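Local coordinates for ThiJ/pfpI family protein (Bacillus anthracis, PDB 3EFE) that is of unestablished function but is a DJ-1/PfpI family protein; relatives include chaperones, proteases and glyoxalases, at residues Leu134-Thr137 against Lys138-Cys141; Tyr33-Lys36 against Asp37-Pro40. One frame throughout, in Å; residues are numbered along the deposited sequence.

Overall arrangement
Contact 2 comes first along the chain, in the loop that leads from helix 18-30 to strand 43-47; contact 1 follows about a hundred residues later, within the short helix 134-140. Their centres lie 40 Å apart on opposite sides of the centre of the chain, and the nearest atoms stay about 30 Å from one another. Between them runs the mixed sheet, whose parallel strands and flanking helices form the alpha/beta core of the DJ-1/PfpI family. Each centre is about 20 Å from that of the chain and half or more of the touching residues are exposed, which makes both contacts local elements of the periphery, a surface helix in contact 1 and a turn in contact 2, with no secondary-structure element in common.

Contact 1: Leu134-Thr137 against Lys138-Cys141; sequences LEYT and KMVC
Glu135 and Lys138 form a salt bridge along one flank of the helix, OE2 standing 3.5 Å from NZ. The two side chains lie alongside each other and point the same way; the lysine, bent at chi3, brings its CE to 3.1 Å from Glu135 OE2, closer than NZ. NZ has a second acidic partner in Glu147, so the ammonium group is shared between two carboxylates.

Aromatic contacts occupy another flank. CG2 of Val140 sits over one face of the Tyr136 ring, 3.5 Å from the centroid and 17° off the ring normal, a CH-pi contact displaced toward the rim. With CG anti to the backbone N (chi1 -176°), the ring lies beside the tyrosine's own carbonyl, where Val140, one turn on, meets its face. The terminal CE of Met139 meets CE1 of the same ring at 3.3 Å, from an oblique direction.

Backbone bonds run i to i+4, from Lys138 N to Leu134 O (2.8 Å), Met139 N to Glu135 O (3.1 Å) and Val140 N to Tyr136 O (3.0 Å). In the last turn Thr137 O takes two weak donors, Val140 N and Cys141 N, the latter bent to 122°, and Cys141 leaves helical geometry.

Helix 134-140 rests on helix 113-119: Thr137 and Cys141 touch Ala119, and Thr137 OG1 is bonded to Asp116 and Ser131. Leu134 turns to the following loop, against Tyr144 and Tyr150.

Contact 2: Tyr33-Lys36 against Asp37-Pro40; sequences YFKK and DLAP
Phe34 points its ring edge at the chain that returns beyond the turn. Ala39 O is the close partner, near the ring plane and 3.3 Å from CE1; Leu38 O also lies at the edge but farther off, a placement consistent with weak attraction to the ring hydrogens. The same edge brings CD1 of Phe34 to 4.2 Å from CB of Leu38, while CA of Pro40 meets CE1 obliquely. With CG anti to its own carbonyl carbon (chi1 -78°), the phenyl group is carried across to residues 38-40.

Lys35 and Leu38 run side by side in the same direction, the methylene CE of the lysine 4.1 Å from CD2 of the leucine. The aliphatic part of the lysine thus packs beside an apolar branch, and its NZ is bonded to the carbonyl oxygen of Asp181. Lys36 and Asp37 also point the same way, but the extended lysine runs on past the shorter carboxylate: its CG comes nearest, 3.7 Å from OD2, and NZ ends 6.1 Å from OD2, too far for a salt bridge.

The backbone between them is a type II beta turn from Lys35 to Leu38, with Asp37 at its third position in left-handed backbone geometry (phi 55°, psi 19°). The turn bond from Leu38 N to Lys35 O is weak at 3.4 Å. A water bridges the two ends of the turn, donating to Lys35 O (2.9 Å) and Leu38 O (2.6 Å).

The turn lies between helix 18-30 and strand 43-47. Phe34 is buried against Leu28 of that helix and Val182, and backbone hydrogen bonds tie Lys35 to Val182 and Lys36 to Lys212, joining the loop to the C-terminal part of the chain.

Contact 1: Leu134-Thr137 against Lys138-Cys141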
# COMPACT_ATOMS: atom_id res chain seq x y z
N LEU D 134 -4.78 12.05 -19.60
CA LEU D 134 -5.42 11.89 -20.90
C LEU D 134 -4.44 11.90 -22.10
O LEU D 134 -4.46 10.95 -22.93
CB LEU D 134 -6.36 13.05 -21.09
CG LEU D 134 -7.20 13.07 -22.37
CD1 LEU D 134 -7.94 11.72 -22.57
CD2 LEU D 134 -8.11 14.22 -22.16
N GLU D 135 -3.54 12.89 -22.14
CA GLU D 135 -2.60 13.00 -23.29
C GLU D 135 -1.69 11.84 -23.42
O GLU D 135 -1.47 11.36 -24.53
CB GLU D 135 -1.90 14.36 -23.32
CG GLU D 135 -2.98 15.49 -23.42
CD GLU D 135 -3.84 15.37 -24.73
OE1 GLU D 135 -5.00 15.87 -24.74
OE2 GLU D 135 -3.35 14.80 -25.78
N TYR D 136 -1.22 11.32 -22.29
CA TYR D 136 -0.35 10.18 -22.33
C TYR D 136 -1.17 8.96 -22.74
O TYR D 136 -0.69 8.16 -23.50
CB TYR D 136 0.36 10.03 -20.98
CG TYR D 136 1.37 8.90 -20.96
CD1 TYR D 136 2.57 8.99 -21.68
CD2 TYR D 136 1.12 7.71 -20.25
CE1 TYR D 136 3.51 7.92 -21.67
CE2 TYR D 136 2.02 6.66 -20.25
CZ TYR D 136 3.23 6.77 -20.94
OH TYR D 136 4.10 5.70 -20.93
N THR D 137 -2.41 8.84 -22.27
CA THR D 137 -3.21 7.67 -22.59
C THR D 137 -3.46 7.67 -24.10
O THR D 137 -3.37 6.63 -24.70
CB THR D 137 -4.61 7.66 -21.81
OG1 THR D 137 -4.40 7.61 -20.39
CG2 THR D 137 -5.51 6.50 -22.25
N LYS D 138 -3.80 8.82 -24.70
CA LYS D 138 -4.01 8.86 -26.13
C LYS D 138 -2.73 8.48 -26.89
O LYS D 138 -2.80 7.62 -27.75
CB LYS D 138 -4.54 10.23 -26.63
CG LYS D 138 -5.64 10.76 -25.79
CD LYS D 138 -6.47 11.72 -26.52
CE LYS D 138 -5.92 13.13 -26.41
NZ LYS D 138 -6.32 13.99 -27.52
N MET D 139 -1.57 9.04 -26.54
CA MET D 139 -0.33 8.71 -27.25
C MET D 139 -0.10 7.24 -27.19
O MET D 139 0.35 6.63 -28.15
CB MET D 139 0.88 9.37 -26.64
CG MET D 139 2.30 8.79 -27.23
SD MET D 139 3.59 9.58 -26.35
CE MET D 139 3.57 8.86 -24.80
N VAL D 140 -0.37 6.62 -26.01
CA VAL D 140 0.15 5.28 -25.71
C VAL D 140 -0.86 4.17 -26.09
O VAL D 140 -0.47 3.01 -26.16
CB VAL D 140 0.68 5.31 -24.22
CG1 VAL D 140 1.12 4.04 -23.73
CG2 VAL D 140 1.72 6.37 -24.11
N CYS D 141 -2.10 4.63 -26.40
CA CYS D 141 -3.22 3.75 -26.75
C CYS D 141 -3.88 4.10 -28.11
O CYS D 141 -4.91 4.81 -28.16
CB CYS D 141 -4.30 3.80 -25.67
SG CYS D 141 -3.69 3.47 -24.03

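Contact 2: Tyr33-Lys36 against Asp37-Pro40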
# COMPACT_ATOMS: atom_id res chain seq x y z
N TYR D 33 -14.10 -3.60 8.87
CA TYR D 33 -15.02 -2.50 8.95
C TYR D 33 -16.27 -2.73 8.12
O TYR D 33 -16.99 -1.79 7.86
CB TYR D 33 -14.35 -1.23 8.46
CG TYR D 33 -13.15 -0.77 9.23
CD1 TYR D 33 -12.96 -1.12 10.56
CD2 TYR D 33 -12.15 -0.03 8.59
CE1 TYR D 33 -11.89 -0.68 11.25
CE2 TYR D 33 -11.08 0.41 9.27
CZ TYR D 33 -10.97 0.09 10.62
OH TYR D 33 -9.89 0.48 11.35
N PHE D 34 -16.49 -3.98 7.70
CA PHE D 34 -17.71 -4.38 7.04
C PHE D 34 -18.88 -4.10 7.91
O PHE D 34 -18.77 -3.98 9.14
CB PHE D 34 -17.69 -5.88 6.69
CG PHE D 34 -16.84 -6.20 5.44
CD1 PHE D 34 -17.00 -7.40 4.74
CD2 PHE D 34 -15.92 -5.31 4.94
CE1 PHE D 34 -16.26 -7.69 3.64
CE2 PHE D 34 -15.16 -5.62 3.82
CZ PHE D 34 -15.34 -6.80 3.19
N LYS D 35 -20.04 -4.02 7.26
CA LYS D 35 -21.33 -3.85 7.93
C LYS D 35 -21.68 -5.14 8.60
O LYS D 35 -20.99 -6.17 8.39
CB LYS D 35 -22.45 -3.46 6.96
CG LYS D 35 -22.86 -4.48 5.94
CD LYS D 35 -23.52 -3.76 4.80
CE LYS D 35 -23.81 -4.68 3.60
NZ LYS D 35 -24.75 -4.07 2.58
N LYS D 36 -22.77 -5.11 9.37
CA LYS D 36 -23.14 -6.23 10.21
C LYS D 36 -23.43 -7.48 9.40
O LYS D 36 -23.84 -7.38 8.24
CB LYS D 36 -24.36 -5.88 11.10
CG LYS D 36 -25.67 -5.75 10.41
CD LYS D 36 -26.75 -5.34 11.46
CE LYS D 36 -27.98 -4.70 10.81
NZ LYS D 36 -28.76 -3.69 11.70
N ASP D 37 -23.20 -8.63 10.00
CA ASP D 37 -23.45 -9.92 9.34
C ASP D 37 -22.78 -10.16 8.00
O ASP D 37 -23.20 -11.00 7.23
CB ASP D 37 -24.92 -10.08 9.04
CG ASP D 37 -25.79 -9.91 10.23
OD1 ASP D 37 -25.47 -10.51 11.33
OD2 ASP D 37 -26.82 -9.20 10.00
N LEU D 38 -21.74 -9.40 7.69
CA LEU D 38 -20.97 -9.62 6.47
C LEU D 38 -19.54 -10.07 6.84
O LEU D 38 -18.80 -9.37 7.55
CB LEU D 38 -21.00 -8.38 5.58
CG LEU D 38 -21.18 -8.75 4.08
CD1 LEU D 38 -20.61 -10.16 3.65
CD2 LEU D 38 -22.68 -8.66 3.70
N ALA D 39 -19.24 -11.30 6.42
CA ALA D 39 -17.90 -11.92 6.49
C ALA D 39 -16.86 -11.28 5.50
O ALA D 39 -17.22 -10.69 4.46
CB ALA D 39 -18.04 -13.45 6.26
N PRO D 40 -15.55 -11.39 5.82
CA PRO D 40 -14.49 -10.85 4.95
C PRO D 40 -14.65 -11.26 3.51
O PRO D 40 -15.17 -12.32 3.26
CB PRO D 40 -13.21 -11.46 5.53
CG PRO D 40 -13.58 -11.68 7.03
CD PRO D 40 -14.99 -12.10 6.99
O HOH W 1 -19.47 -8.14 9.78